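Local coordinates for protein putative acetamidase/formamidase (Yersinia enterocolitica subsp. palearctica serotype O:3, PDB 5UBU) that probably hydrolyses non-peptide carbon-nitrogen bonds in linear amides, such as those of acetamide or formamide, at residues G41-P46 with I179-S184; H117-M122 with E144-I149; E9-K14 with I204-V209. All blocks are in the same frame, centred on the assembly; numbering follows the deposited sequence.

Interaction 1. Residues G41-P46 with I179-S184; sequences GPYSTP and IDSINS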
# COMPACT_ATOMS: atom_id res chain seq x y z
N GLY B 41 -23.69 13.56 -6.28
CA GLY B 41 -23.23 14.46 -7.34
C GLY B 41 -24.22 15.59 -7.62
O GLY B 41 -25.16 15.81 -6.86
N PRO B 42 -24.00 16.31 -8.73
CA PRO B 42 -24.83 17.44 -9.12
C PRO B 42 -26.04 17.12 -10.01
O PRO B 42 -26.71 18.05 -10.45
CB PRO B 42 -23.83 18.30 -9.92
CG PRO B 42 -22.97 17.29 -10.60
CD PRO B 42 -22.83 16.16 -9.62
N TYR B 43 -26.34 15.85 -10.24
CA TYR B 43 -27.44 15.47 -11.14
C TYR B 43 -28.76 15.12 -10.44
O TYR B 43 -29.79 15.01 -11.10
CB TYR B 43 -26.96 14.32 -12.02
CG TYR B 43 -25.61 14.61 -12.63
CD1 TYR B 43 -25.49 15.47 -13.72
CD2 TYR B 43 -24.45 14.04 -12.12
CE1 TYR B 43 -24.25 15.74 -14.30
CE2 TYR B 43 -23.20 14.32 -12.68
CZ TYR B 43 -23.11 15.16 -13.77
OH TYR B 43 -21.89 15.43 -14.34
N SER B 44 -28.73 14.93 -9.12
CA SER B 44 -29.92 14.59 -8.35
C SER B 44 -30.82 15.83 -8.23
O SER B 44 -30.31 16.95 -8.13
CB SER B 44 -29.55 14.19 -6.91
OG SER B 44 -28.24 13.64 -6.79
N THR B 45 -32.13 15.62 -8.21
CA THR B 45 -33.07 16.73 -8.05
C THR B 45 -33.04 17.17 -6.57
O THR B 45 -33.12 16.32 -5.68
CB THR B 45 -34.51 16.34 -8.40
OG1 THR B 45 -34.57 15.85 -9.75
CG2 THR B 45 -35.45 17.53 -8.26
N PRO B 46 -32.92 18.48 -6.29
CA PRO B 46 -32.90 18.93 -4.90
C PRO B 46 -34.18 18.59 -4.16
O PRO B 46 -35.26 18.67 -4.75
CB PRO B 46 -32.74 20.44 -5.00
CG PRO B 46 -32.08 20.66 -6.32
CD PRO B 46 -32.61 19.58 -7.23
N ILE B 179 -18.42 18.03 -11.03
CA ILE B 179 -19.05 17.29 -12.16
C ILE B 179 -19.19 15.79 -11.94
O ILE B 179 -20.00 15.17 -12.61
CB ILE B 179 -18.31 17.54 -13.50
CG1 ILE B 179 -16.87 16.98 -13.48
CG2 ILE B 179 -18.31 19.03 -13.83
CD1 ILE B 179 -16.18 17.05 -14.83
N ASP B 180 -18.39 15.22 -11.04
CA ASP B 180 -18.48 13.78 -10.77
C ASP B 180 -19.65 13.43 -9.88
O ASP B 180 -20.22 14.30 -9.23
CB ASP B 180 -17.20 13.27 -10.08
CG ASP B 180 -15.99 13.27 -11.00
OD1 ASP B 180 -16.13 13.59 -12.20
OD2 ASP B 180 -14.89 12.93 -10.49
N SER B 181 -20.00 12.15 -9.88
CA SER B 181 -21.06 11.62 -9.03
C SER B 181 -20.44 10.35 -8.45
O SER B 181 -20.29 9.34 -9.15
CB SER B 181 -22.35 11.36 -9.80
OG SER B 181 -23.42 11.11 -8.90
N ILE B 182 -20.05 10.44 -7.18
CA ILE B 182 -19.36 9.36 -6.46
C ILE B 182 -20.35 8.50 -5.68
O ILE B 182 -21.25 9.03 -5.05
CB ILE B 182 -18.32 9.98 -5.49
CG1 ILE B 182 -17.33 10.84 -6.30
CG2 ILE B 182 -17.57 8.90 -4.72
CD1 ILE B 182 -16.36 11.67 -5.46
N ASN B 183 -20.17 7.17 -5.69
CA ASN B 183 -21.13 6.32 -4.97
C ASN B 183 -21.15 6.60 -3.47
O ASN B 183 -20.20 7.14 -2.90
CB ASN B 183 -20.99 4.81 -5.30
CG ASN B 183 -19.68 4.20 -4.84
OD1 ASN B 183 -19.22 4.43 -3.72
ND2 ASN B 183 -19.11 3.35 -5.67
N SER B 184 -22.26 6.22 -2.84
CA SER B 184 -22.48 6.43 -1.42
C SER B 184 -21.62 5.55 -0.51
O SER B 184 -21.71 5.67 0.71
CB SER B 184 -23.96 6.22 -1.09
OG SER B 184 -24.37 4.92 -1.47
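Tyr43 reaches Ile179, and Gly41 lies beside Ser181, just past the end of a two-stranded antiparallel ribbon formed by strands 39-40 and 182-183. The pairing of Ile182 with Ile40 and of Ser184 with Tyr38 sets the ribbon, and 41-46 leaves it as a loop, an example of how a side chain can extend a contact where backbone pairing stops. One hydrogen bond joins the two segments: the phenol OH of Tyr43 donates to the carbonyl O of Ile179 at 2.6 Å. The donor lies in the carbonyl plane on a lone pair, with a C=O...OH angle of 144°. The ring is brought there by a first torsion of -48°, which sets CG beside the backbone N and opposite the carbonyl carbon, and the acceptor then sits at the ring edge.

The other contacts are close packing, partly of carbon against carbonyl oxygen. Pro42 presents its CD to the carbonyl O of Asp180 at 3.2 Å, while its CG lies over one face of the Tyr43 ring, offset toward the rim, so that the proline and the tyrosine of one segment pack on each other. At the ring edge, CD2 of Tyr43 meets CB of Ser181 at 4.1 Å. Gly41 and Ser181 bring their CA atoms to 4.0 Å, the closest CA-CA spacing of the two segments.

Polar groups turn to partners beyond the segments. Ser181 OG is hydrogen-bonded to Thr39, Gly41 O receives a weak bond from Arg215, and Asp180 OD1 pairs with Thr39 of the second subunit. The Tyr43 ring also stacks with Tyr43 of the second subunit, placing the contact at a subunit interface. Across the two segments, Ser181 OG stands 3.6 Å from Gly41 N.

Interaction 2. Residues H117-M122 with E144-I149; sequences HGICAM and EKVRMI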
# COMPACT_ATOMS: atom_id res chain seq x y z
N HIS B 117 -34.11 -1.17 16.30
CA HIS B 117 -33.01 -2.11 16.27
C HIS B 117 -31.91 -1.65 15.31
O HIS B 117 -32.19 -1.11 14.25
CB HIS B 117 -33.45 -3.53 15.86
CG HIS B 117 -34.34 -4.20 16.86
ND1 HIS B 117 -35.71 -4.09 16.83
CD2 HIS B 117 -34.05 -5.02 17.91
CE1 HIS B 117 -36.24 -4.82 17.80
NE2 HIS B 117 -35.25 -5.39 18.47
N GLY B 118 -30.67 -1.85 15.74
CA GLY B 118 -29.49 -1.56 14.93
C GLY B 118 -29.11 -2.89 14.30
O GLY B 118 -29.59 -3.92 14.71
N ILE B 119 -28.23 -2.86 13.30
CA ILE B 119 -27.80 -4.07 12.60
C ILE B 119 -26.32 -4.09 12.28
O ILE B 119 -25.80 -3.13 11.72
CB ILE B 119 -28.53 -4.20 11.25
CG1 ILE B 119 -30.05 -4.30 11.46
CG2 ILE B 119 -28.08 -5.47 10.51
CD1 ILE B 119 -30.87 -4.16 10.18
N CYS B 120 -25.64 -5.17 12.64
CA CYS B 120 -24.24 -5.36 12.30
C CYS B 120 -24.25 -6.59 11.41
O CYS B 120 -24.96 -7.55 11.68
CB CYS B 120 -23.35 -5.59 13.51
SG CYS B 120 -21.61 -5.84 13.04
N ALA B 121 -23.46 -6.56 10.34
CA ALA B 121 -23.42 -7.67 9.40
C ALA B 121 -22.06 -7.93 8.81
O ALA B 121 -21.25 -7.01 8.65
CB ALA B 121 -24.43 -7.43 8.28
N MSE B 122 -21.83 -9.20 8.49
CA MSE B 122 -20.60 -9.65 7.86
C MSE B 122 -21.04 -9.99 6.47
O MSE B 122 -21.63 -11.04 6.23
CB MSE B 122 -20.02 -10.86 8.57
CG MSE B 122 -19.10 -10.43 9.70
SE MSE B 122 -18.67 -12.04 10.79
CE MSE B 122 -17.46 -12.94 9.54
N GLU B 144 -21.46 -15.69 6.64
CA GLU B 144 -22.42 -14.66 6.42
C GLU B 144 -23.25 -14.50 7.69
O GLU B 144 -24.11 -15.31 7.98
CB GLU B 144 -23.22 -15.10 5.19
CG GLU B 144 -24.01 -14.03 4.51
CD GLU B 144 -24.30 -14.35 3.04
OE1 GLU B 144 -24.87 -13.47 2.38
OE2 GLU B 144 -23.94 -15.44 2.55
N LYS B 145 -22.94 -13.47 8.48
CA LYS B 145 -23.63 -13.19 9.75
C LYS B 145 -24.40 -11.87 9.81
O LYS B 145 -24.06 -10.90 9.15
CB LYS B 145 -22.65 -13.24 10.93
CG LYS B 145 -22.59 -14.55 11.69
CD LYS B 145 -22.07 -15.74 10.90
CE LYS B 145 -22.38 -17.04 11.65
NZ LYS B 145 -21.91 -17.05 13.07
N VAL B 146 -25.42 -11.87 10.66
CA VAL B 146 -26.27 -10.71 10.92
C VAL B 146 -26.64 -10.69 12.40
O VAL B 146 -27.00 -11.72 12.99
CB VAL B 146 -27.59 -10.77 10.10
CG1 VAL B 146 -28.52 -9.62 10.47
CG2 VAL B 146 -27.30 -10.77 8.61
N ARG B 147 -26.54 -9.51 13.00
CA ARG B 147 -26.90 -9.31 14.39
C ARG B 147 -27.94 -8.20 14.48
O ARG B 147 -27.70 -7.12 13.97
CB ARG B 147 -25.69 -8.93 15.21
CG ARG B 147 -24.65 -10.02 15.42
CD ARG B 147 -25.18 -11.21 16.22
NE ARG B 147 -26.17 -10.82 17.22
CZ ARG B 147 -25.92 -10.27 18.41
NH1 ARG B 147 -24.69 -10.01 18.82
NH2 ARG B 147 -26.94 -9.97 19.22
N MSE B 148 -29.09 -8.49 15.09
CA MSE B 148 -30.17 -7.52 15.29
C MSE B 148 -29.97 -7.10 16.72
O MSE B 148 -30.19 -7.87 17.63
CB MSE B 148 -31.54 -8.16 15.15
CG MSE B 148 -31.83 -8.59 13.72
SE MSE B 148 -32.43 -7.00 12.76
CE MSE B 148 -34.21 -6.67 13.52
N ILE B 149 -29.53 -5.88 16.92
CA ILE B 149 -29.25 -5.36 18.24
C ILE B 149 -30.29 -4.35 18.68
O ILE B 149 -30.54 -3.36 18.00
CB ILE B 149 -27.85 -4.66 18.28
CG1 ILE B 149 -26.76 -5.53 17.65
CG2 ILE B 149 -27.52 -4.21 19.69
CD1 ILE B 149 -26.80 -6.96 18.12
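Ile119 and Met148, a selenomethionine, form a non-hydrogen-bonded pair in an antiparallel strand pairing, 117-122 with 145-149, that belongs to a four-stranded antiparallel sheet. The segment axes run at 160° to each other. Reciprocal backbone bonds join Gly118 with Ile149 and Cys120 with Arg147, where Arg147 N meets Cys120 O at 2.8 Å.

One face carries Ile119, Ala121, Val146 and Met148. Ile119 and Met148 lie alongside each other and point the same way, CG1 of Ile119 being 3.8 Å from the selenium. The Met148 chain bends at chi2 (-82°) and again at chi3, which curls its CE back to CB of His117 at 4.0 Å; the two side chains cross at about a right angle. Ile119 CG2 touches Val146 CG1 at 4.2 Å.

The other face carries Cys120, Met122, Lys145, Arg147 and Ile149, and Gln305, Trp297 and Met301 of the third subunit pack against it. Arg147 bends at chi2 and chi3, and its guanidinium leads away from the facing strand to Glu71, which forms a salt bridge with NE, and to Trp158, whose carbonyl O accepts from NH2 and whose ring makes a cation-pi contact. Against one face of that guanidinium, offset toward its rim, rests CD1 of Ile149, 3.2 Å above the plane.

Interaction 3. Residues E9-K14 with I204-V209; sequences ESIMVK and ITYLPV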
# COMPACT_ATOMS: atom_id res chain seq x y z
N GLU B 9 -16.35 30.23 20.14
CA GLU B 9 -15.04 30.33 19.50
C GLU B 9 -14.91 29.45 18.25
O GLU B 9 -13.86 29.46 17.62
CB GLU B 9 -13.93 29.97 20.52
CG GLU B 9 -13.82 30.96 21.69
CD GLU B 9 -13.41 32.37 21.26
OE1 GLU B 9 -13.70 33.34 22.00
OE2 GLU B 9 -12.79 32.51 20.17
N SER B 10 -15.96 28.71 17.90
CA SER B 10 -15.91 27.85 16.71
C SER B 10 -15.81 28.66 15.42
O SER B 10 -16.22 29.82 15.38
CB SER B 10 -17.14 26.93 16.62
OG SER B 10 -18.33 27.67 16.39
N ILE B 11 -15.27 28.04 14.38
CA ILE B 11 -15.10 28.69 13.09
C ILE B 11 -16.47 28.96 12.47
O ILE B 11 -16.68 29.99 11.83
CB ILE B 11 -14.18 27.86 12.16
CG1 ILE B 11 -12.80 27.71 12.81
CG2 ILE B 11 -14.05 28.53 10.80
CD1 ILE B 11 -11.82 26.83 12.05
N MSE B 12 -17.41 28.05 12.70
CA MSE B 12 -18.76 28.21 12.18
C MSE B 12 -19.46 29.43 12.72
O MSE B 12 -20.12 30.14 11.98
CB MSE B 12 -19.58 26.98 12.58
CG MSE B 12 -21.02 27.03 12.07
SE MSE B 12 -21.99 25.59 12.99
CE MSE B 12 -23.68 25.62 12.00
N VAL B 13 -19.34 29.66 14.02
CA VAL B 13 -19.99 30.81 14.64
C VAL B 13 -19.26 32.11 14.30
O VAL B 13 -19.91 33.12 14.04
CB VAL B 13 -20.15 30.60 16.16
CG1 VAL B 13 -20.69 31.86 16.84
CG2 VAL B 13 -21.07 29.41 16.42
N LYS B 14 -17.93 32.07 14.29
CA LYS B 14 -17.15 33.28 13.99
C LYS B 14 -17.16 33.72 12.53
O LYS B 14 -16.99 34.90 12.26
CB LYS B 14 -15.71 33.18 14.49
CG LYS B 14 -15.58 33.37 16.00
CD LYS B 14 -14.15 33.67 16.44
CE LYS B 14 -14.19 34.45 17.75
NZ LYS B 14 -12.85 34.79 18.31
N ILE B 204 -18.71 19.67 14.50
CA ILE B 204 -19.00 20.54 13.38
C ILE B 204 -18.09 20.06 12.26
O ILE B 204 -16.88 20.07 12.43
CB ILE B 204 -18.66 22.02 13.67
CG1 ILE B 204 -19.37 22.51 14.94
CG2 ILE B 204 -19.04 22.90 12.48
CD1 ILE B 204 -18.98 23.92 15.37
N THR B 205 -18.67 19.63 11.15
CA THR B 205 -17.87 19.15 10.02
C THR B 205 -17.87 20.23 8.93
O THR B 205 -18.92 20.78 8.59
CB THR B 205 -18.41 17.82 9.45
OG1 THR B 205 -18.41 16.83 10.48
CG2 THR B 205 -17.56 17.33 8.30
N TYR B 206 -16.68 20.53 8.40
CA TYR B 206 -16.50 21.54 7.35
C TYR B 206 -16.24 20.83 6.02
O TYR B 206 -15.29 20.08 5.91
CB TYR B 206 -15.35 22.47 7.70
CG TYR B 206 -15.57 23.18 9.03
CD1 TYR B 206 -16.52 24.19 9.14
CD2 TYR B 206 -14.83 22.85 10.16
CE1 TYR B 206 -16.74 24.84 10.35
CE2 TYR B 206 -15.04 23.50 11.36
CZ TYR B 206 -15.99 24.50 11.45
OH TYR B 206 -16.22 25.16 12.63
N LEU B 207 -17.10 21.07 5.03
CA LEU B 207 -17.01 20.44 3.71
C LEU B 207 -16.81 21.47 2.60
O LEU B 207 -17.55 22.45 2.54
CB LEU B 207 -18.29 19.65 3.45
CG LEU B 207 -18.59 18.51 4.43
CD1 LEU B 207 -20.01 17.98 4.27
CD2 LEU B 207 -17.57 17.38 4.27
N PRO B 208 -15.85 21.23 1.68
CA PRO B 208 -15.60 22.20 0.63
C PRO B 208 -16.62 22.17 -0.50
O PRO B 208 -16.82 21.14 -1.13
CB PRO B 208 -14.23 21.79 0.09
CG PRO B 208 -13.98 20.40 0.57
CD PRO B 208 -15.14 19.97 1.42
N VAL B 209 -17.23 23.32 -0.76
CA VAL B 209 -18.22 23.45 -1.81
C VAL B 209 -17.54 23.49 -3.18
O VAL B 209 -16.55 24.20 -3.36
CB VAL B 209 -19.07 24.73 -1.65
CG1 VAL B 209 -20.09 24.87 -2.78
CG2 VAL B 209 -19.78 24.73 -0.30
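Met12, a selenomethionine in the first turn of helix 11-15, and Ile204 on strand 203-208 form the closest CA pair of the two segments, 7.8 Å from CA to CA, a spacing bridged by side chains. The helix begins after Ser10, its N-cap residue: Ser10 OG accepts from Val13 N at 3.3 Å, and the backbone bond from Lys14 N to Ser10 O follows. The first torsion of Ser10, 67°, holds OG between the backbone N and the carbonyl carbon, from where it meets the amide of Val13; the same OG is hydrogen-bonded to Leu7. Across the contact, the strand sends Ile204 and Tyr206 toward the helix from alternate positions.

This is a helix start packed on the face of a large mixed sheet, where strand 203-208 lies between strands 101-111 and 257-260. It is buried within the chain, and no other subunit touches it. Tyr206 carries the polar part: its OH accepts a weak, bent hydrogen bond from Met12 N at 3.1 Å, with an N-H...O angle of 131°, the amide lying at the ring edge near its plane. The hydroxyl is hydrogen-bonded also to Glu259, so it links the helix N-terminus to the neighbouring strand, and Trp251 meets the ring edge-to-face. Ile11 CB comes obliquely to the ring, 3.9 Å from CZ.

Ile204 makes the apolar part of the contact with two branches. Its CD1 touches CB of Ser10 at 3.7 Å, and its CG2 takes the Met12 selenium at 4.0 Å. Met12 is extended, its CG opposite the backbone N (-180°), and its chain crosses Ile204 obliquely; it also touches Ala103, Lys244 and Asp246.

The three contacts are separate: nearest atoms are about 15 Å apart between interactions 1 and 2, about 10 Å between 1 and 3, and about 21 Å between 2 and 3, interactions 2 and 3 lying on opposite sides of the chain's centre. In sequence they are concentric, interaction 3 enclosing 1, which encloses 2. Interaction 2 lies near the metal site: the Ile119 side chain is about 9 Å from a bound sodium ion, and the Ile119 backbone is hydrogen-bonded to Glu236, a sodium ligand. Arg215, which bonds to the 41-46 loop, lies on the strand 214-222 that carries Asp220 and His222. Interactions 1 and 2 face different neighbouring subunits, whereas interaction 3 stays internal.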